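Local coordinates for putative peptidase (Chlamydophila abortus, PDB 3CE2), which is a putative zinc-dependent oligopeptidase of the M3B family, predicted to degrade small bioactive peptides, at residues A[26-36]-A[85-96]. Numbering follows the deposited sequence.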
loop_
_atom_site.group_PDB
_atom_site.type_symbol
_atom_site.label_atom_id
_atom_site.label_comp_id
_atom_site.label_asym_id
_atom_site.label_seq_id
_atom_site.Cartn_x
_atom_site.Cartn_y
_atom_site.Cartn_z
ATOM N N ILE A 26 -16.590 -18.929 -7.983
ATOM C CA ILE A 26 -17.098 -18.290 -6.794
ATOM C C ILE A 26 -18.255 -19.063 -6.180
ATOM O O ILE A 26 -18.883 -18.592 -5.241
ATOM C CB ILE A 26 -17.582 -16.882 -7.135
ATOM C CG1 ILE A 26 -18.677 -16.956 -8.214
ATOM C CG2 ILE A 26 -16.401 -16.010 -7.603
ATOM C CD1 ILE A 26 -19.473 -15.677 -8.358
ATOM N N THR A 27 -18.550 -20.243 -6.711
ATOM C CA THR A 27 -19.630 -21.072 -6.165
ATOM C C THR A 27 -19.395 -21.523 -4.713
ATOM O O THR A 27 -20.350 -21.584 -3.950
ATOM C CB THR A 27 -19.955 -22.300 -7.061
ATOM O OG1 THR A 27 -18.749 -23.013 -7.349
ATOM C CG2 THR A 27 -20.582 -21.867 -8.383
ATOM N N PRO A 28 -18.132 -21.831 -4.316
ATOM C CA PRO A 28 -17.884 -22.097 -2.877
ATOM C C PRO A 28 -18.450 -21.033 -1.929
ATOM O O PRO A 28 -18.729 -21.338 -0.770
ATOM C CB PRO A 28 -16.360 -22.132 -2.780
ATOM C CG PRO A 28 -15.914 -22.614 -4.138
ATOM C CD PRO A 28 -16.896 -21.986 -5.118
ATOM N N LEU A 29 -18.629 -19.804 -2.394
ATOM C CA LEU A 29 -19.284 -18.793 -1.570
ATOM C C LEU A 29 -20.790 -19.003 -1.589
ATOM O O LEU A 29 -21.420 -19.240 -0.552
ATOM C CB LEU A 29 -18.955 -17.395 -2.065
ATOM C CG LEU A 29 -17.639 -16.837 -1.550
ATOM C CD1 LEU A 29 -16.991 -16.037 -2.620
ATOM C CD2 LEU A 29 -17.888 -15.959 -0.349
ATOM N N TYR A 30 -21.359 -18.896 -2.783
ATOM C CA TYR A 30 -22.755 -19.175 -3.001
ATOM C C TYR A 30 -22.934 -19.944 -4.282
ATOM O O TYR A 30 -22.341 -19.610 -5.310
ATOM C CB TYR A 30 -23.541 -17.886 -3.052
ATOM C CG TYR A 30 -23.553 -17.175 -1.727
ATOM C CD1 TYR A 30 -24.435 -17.555 -0.722
ATOM C CD2 TYR A 30 -22.667 -16.140 -1.475
ATOM C CE1 TYR A 30 -24.437 -16.908 0.497
ATOM C CE2 TYR A 30 -22.657 -15.485 -0.270
ATOM C CZ TYR A 30 -23.536 -15.869 0.718
ATOM O OH TYR A 30 -23.521 -15.206 1.923
ATOM N N LEU A 31 -23.757 -20.983 -4.215
ATOM C CA LEU A 31 -24.103 -21.769 -5.397
ATOM C C LEU A 31 -24.458 -20.891 -6.597
ATOM O O LEU A 31 -23.973 -21.117 -7.703
ATOM C CB LEU A 31 -25.257 -22.735 -5.084
ATOM C CG LEU A 31 -24.846 -23.987 -4.298
ATOM C CD1 LEU A 31 -26.068 -24.814 -3.878
ATOM C CD2 LEU A 31 -23.825 -24.825 -5.112
ATOM N N ASN A 32 -25.293 -19.887 -6.357
ATOM C CA ASN A 32 -25.789 -19.008 -7.400
ATOM C C ASN A 32 -26.407 -17.806 -6.742
ATOM O O ASN A 32 -26.607 -17.785 -5.521
ATOM C CB ASN A 32 -26.880 -19.711 -8.197
ATOM C CG ASN A 32 -27.889 -20.407 -7.295
ATOM O OD1 ASN A 32 -28.516 -19.786 -6.415
ATOM N ND2 ASN A 32 -28.034 -21.707 -7.493
ATOM N N ARG A 33 -26.746 -16.813 -7.553
ATOM C CA ARG A 33 -27.262 -15.585 -6.999
ATOM C C ARG A 33 -28.483 -15.824 -6.118
ATOM O O ARG A 33 -28.660 -15.138 -5.114
ATOM C CB ARG A 33 -27.581 -14.568 -8.088
ATOM C CG ARG A 33 -28.680 -13.624 -7.624
ATOM C CD ARG A 33 -28.716 -12.363 -8.406
ATOM N NE ARG A 33 -29.287 -11.252 -7.643
ATOM C CZ ARG A 33 -30.527 -11.229 -7.175
ATOM N NH1 ARG A 33 -31.322 -12.273 -7.358
ATOM N NH2 ARG A 33 -30.959 -10.174 -6.502
ATOM N N LYS A 34 -29.327 -16.793 -6.483
ATOM C CA LYS A 34 -30.555 -17.032 -5.711
ATOM C C LYS A 34 -30.230 -17.225 -4.230
ATOM O O LYS A 34 -30.814 -16.560 -3.378
ATOM C CB LYS A 34 -31.375 -18.209 -6.260
ATOM C CG LYS A 34 -32.898 -18.012 -6.076
ATOM C CD LYS A 34 -33.723 -19.306 -6.220
ATOM C CE LYS A 34 -33.716 -20.121 -4.922
ATOM N NZ LYS A 34 -33.774 -19.237 -3.707
ATOM N N ALA A 35 -29.277 -18.117 -3.952
ATOM C CA ALA A 35 -28.760 -18.373 -2.593
ATOM C C ALA A 35 -28.159 -17.137 -1.927
ATOM O O ALA A 35 -28.443 -16.857 -0.761
ATOM C CB ALA A 35 -27.730 -19.487 -2.627
ATOM N N TRP A 36 -27.315 -16.421 -2.674
ATOM C CA TRP A 36 -26.779 -15.130 -2.249
ATOM C C TRP A 36 -27.901 -14.209 -1.821
ATOM O O TRP A 36 -27.845 -13.568 -0.768
ATOM C CB TRP A 36 -26.020 -14.442 -3.394
ATOM C CG TRP A 36 -25.488 -13.100 -2.962
ATOM C CD1 TRP A 36 -24.290 -12.860 -2.367
ATOM C CD2 TRP A 36 -26.147 -11.830 -3.050
ATOM N NE1 TRP A 36 -24.157 -11.535 -2.074
ATOM C CE2 TRP A 36 -25.280 -10.872 -2.486
ATOM C CE3 TRP A 36 -27.373 -11.405 -3.561
ATOM C CZ2 TRP A 36 -25.600 -9.511 -2.420
ATOM C CZ3 TRP A 36 -27.697 -10.050 -3.478
ATOM C CH2 TRP A 36 -26.814 -9.126 -2.915
ATOM N N LYS A 85 -18.782 -11.982 3.574
ATOM C CA LYS A 85 -19.001 -13.056 2.628
ATOM C C LYS A 85 -19.938 -12.551 1.517
ATOM O O LYS A 85 -19.682 -12.747 0.337
ATOM C CB LYS A 85 -19.612 -14.243 3.376
ATOM C CG LYS A 85 -19.818 -15.527 2.608
ATOM C CD LYS A 85 -20.268 -16.603 3.604
ATOM C CE LYS A 85 -20.934 -17.803 2.925
ATOM N NZ LYS A 85 -19.957 -18.720 2.243
ATOM N N LEU A 86 -21.020 -11.879 1.896
ATOM C CA LEU A 86 -21.988 -11.415 0.925
ATOM C C LEU A 86 -21.376 -10.295 0.114
ATOM O O LEU A 86 -21.642 -10.157 -1.082
ATOM C CB LEU A 86 -23.225 -10.873 1.617
ATOM C CG LEU A 86 -24.156 -11.862 2.303
ATOM C CD1 LEU A 86 -25.048 -11.076 3.283
ATOM C CD2 LEU A 86 -24.964 -12.650 1.276
ATOM N N TYR A 87 -20.560 -9.477 0.758
ATOM C CA TYR A 87 -19.957 -8.394 0.028
ATOM C C TYR A 87 -19.045 -8.905 -1.076
ATOM O O TYR A 87 -19.150 -8.526 -2.238
ATOM C CB TYR A 87 -19.156 -7.520 0.954
ATOM C CG TYR A 87 -18.643 -6.316 0.236
ATOM C CD1 TYR A 87 -19.404 -5.136 0.189
ATOM C CD2 TYR A 87 -17.415 -6.350 -0.433
ATOM C CE1 TYR A 87 -18.940 -4.012 -0.475
ATOM C CE2 TYR A 87 -16.939 -5.232 -1.107
ATOM C CZ TYR A 87 -17.712 -4.068 -1.121
ATOM O OH TYR A 87 -17.258 -2.968 -1.783
ATOM N N VAL A 88 -18.142 -9.777 -0.684
ATOM C CA VAL A 88 -17.141 -10.278 -1.556
ATOM C C VAL A 88 -17.821 -10.910 -2.744
ATOM O O VAL A 88 -17.434 -10.673 -3.889
ATOM C CB VAL A 88 -16.239 -11.276 -0.791
ATOM C CG1 VAL A 88 -15.465 -12.163 -1.747
ATOM C CG2 VAL A 88 -15.285 -10.493 0.138
ATOM N N TYR A 89 -18.860 -11.690 -2.483
ATOM C CA TYR A 89 -19.569 -12.369 -3.567
ATOM C C TYR A 89 -20.175 -11.379 -4.565
ATOM O O TYR A 89 -20.040 -11.551 -5.767
ATOM C CB TYR A 89 -20.680 -13.257 -3.024
ATOM C CG TYR A 89 -21.430 -13.947 -4.120
ATOM C CD1 TYR A 89 -21.025 -15.189 -4.567
ATOM C CD2 TYR A 89 -22.530 -13.349 -4.732
ATOM C CE1 TYR A 89 -21.679 -15.830 -5.572
ATOM C CE2 TYR A 89 -23.199 -13.982 -5.760
ATOM C CZ TYR A 89 -22.764 -15.230 -6.171
ATOM O OH TYR A 89 -23.400 -15.921 -7.175
ATOM N N ALA A 90 -20.864 -10.358 -4.059
ATOM C CA ALA A 90 -21.474 -9.334 -4.914
ATOM C C ALA A 90 -20.422 -8.525 -5.705
ATOM O O ALA A 90 -20.544 -8.320 -6.921
ATOM C CB ALA A 90 -22.338 -8.416 -4.083
ATOM N N HIS A 91 -19.386 -8.084 -5.002
ATOM C CA HIS A 91 -18.311 -7.279 -5.598
ATOM C C HIS A 91 -17.546 -8.053 -6.685
ATOM O O HIS A 91 -17.222 -7.513 -7.741
ATOM C CB HIS A 91 -17.379 -6.769 -4.488
ATOM C CG HIS A 91 -16.045 -6.309 -4.973
ATOM N ND1 HIS A 91 -14.913 -7.104 -4.909
ATOM C CD2 HIS A 91 -15.654 -5.133 -5.522
ATOM C CE1 HIS A 91 -13.888 -6.441 -5.414
ATOM N NE2 HIS A 91 -14.308 -5.242 -5.788
ATOM N N LEU A 92 -17.264 -9.322 -6.430
ATOM C CA LEU A 92 -16.567 -10.130 -7.413
ATOM C C LEU A 92 -17.462 -10.295 -8.639
ATOM O O LEU A 92 -16.974 -10.255 -9.766
ATOM C CB LEU A 92 -16.214 -11.509 -6.844
ATOM C CG LEU A 92 -15.185 -11.696 -5.732
ATOM C CD1 LEU A 92 -15.043 -13.202 -5.435
ATOM C CD2 LEU A 92 -13.841 -11.087 -6.096
ATOM N N THR A 93 -18.763 -10.498 -8.408
ATOM C CA THR A 93 -19.740 -10.700 -9.489
ATOM C C THR A 93 -19.817 -9.450 -10.377
ATOM O O THR A 93 -19.696 -9.530 -11.596
ATOM C CB THR A 93 -21.155 -11.070 -8.922
ATOM O OG1 THR A 93 -21.121 -12.395 -8.364
ATOM C CG2 THR A 93 -22.233 -11.014 -10.014
ATOM N N HIS A 94 -19.979 -8.303 -9.730
ATOM C CA HIS A 94 -19.956 -7.005 -10.363
ATOM C C HIS A 94 -18.721 -6.767 -11.217
ATOM O O HIS A 94 -18.806 -6.167 -12.271
ATOM C CB HIS A 94 -20.074 -5.931 -9.281
ATOM C CG HIS A 94 -19.860 -4.534 -9.775
ATOM N ND1 HIS A 94 -20.730 -3.906 -10.642
ATOM C CD2 HIS A 94 -18.891 -3.628 -9.493
ATOM C CE1 HIS A 94 -20.302 -2.676 -10.874
ATOM N NE2 HIS A 94 -19.189 -2.481 -10.190
ATOM N N ASP A 95 -17.561 -7.227 -10.774
ATOM C CA ASP A 95 -16.339 -6.910 -11.486
ATOM C C ASP A 95 -16.169 -7.730 -12.755
ATOM O O ASP A 95 -15.337 -7.404 -13.621
ATOM C CB ASP A 95 -15.135 -7.070 -10.568
ATOM C CG ASP A 95 -14.989 -5.915 -9.596
ATOM O OD1 ASP A 95 -15.712 -4.907 -9.756
ATOM O OD2 ASP A 95 -14.153 -6.015 -8.671
ATOM N N GLN A 96 -16.954 -8.797 -12.874
ATOM C CA GLN A 96 -16.938 -9.604 -14.096
ATOM C C GLN A 96 -17.469 -8.821 -15.298
ATOM O O GLN A 96 -17.029 -9.043 -16.432
ATOM C CB GLN A 96 -17.756 -10.873 -13.899
ATOM C CG GLN A 96 -17.010 -11.919 -13.127
ATOM C CD GLN A 96 -17.910 -12.956 -12.490
ATOM O OE1 GLN A 96 -17.433 -13.840 -11.795
ATOM N NE2 GLN A 96 -19.208 -12.841 -12.704
#
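Tyr89 reaches from helix 66-96 into the turn of 26-36, where Tyr30 and Trp36 meet its ring. The Tyr30–Tyr89 pair is T-shaped: the edge of Tyr30 is presented to the face of Tyr89, with centroids 5.2 Å apart and planes at 84°, and Tyr30 CB lies over that same ring in a CH-pi contact. The five-membered ring of Trp36 lies roughly parallel to that of Tyr89 but is displaced sidelong, with little overlap between them. Tyr89 CG lies anti to the backbone N (chi1 179°), which carries the ring across to 26-36, and its hydroxyl ends near the backbone between Asn32 and Arg33.

Aliphatic groups pack against these rings and against one another. Ile26 CD1 packs against Tyr89 CE1 at 3.6 Å, while its CG2 branch meets Leu92 CD1 at 3.8 Å. Leu86 CD2 sits over one face of the Trp36 five-membered ring, and Ala90 CB touches Trp36 CZ2.

Two hydrogen bonds cross the contact. Trp36 NE1 donates to Leu86 O (3.0 Å, N-H...O angle 169°), the acceptor lying close to the indole plane; this oxygen also takes the helical bond from Ala90 N, so two donors grip it. Lys85, bent at its last torsion, brings NZ to a lone pair of Leu29 O at 3.2 Å, while Lys85 CG lies against Leu29 CD2, the two side chains running past each other in opposite directions. The Tyr30 hydroxyl is hydrogen-bonded to OD2 of Asp39.

Asn32 is the N-cap of helix 33-42, its OD1 accepting from Ala35 N. The arrangement is an aromatic cluster packing a turn and the start of that helix onto the C-terminal part of helix 66-96, away from the zinc sites.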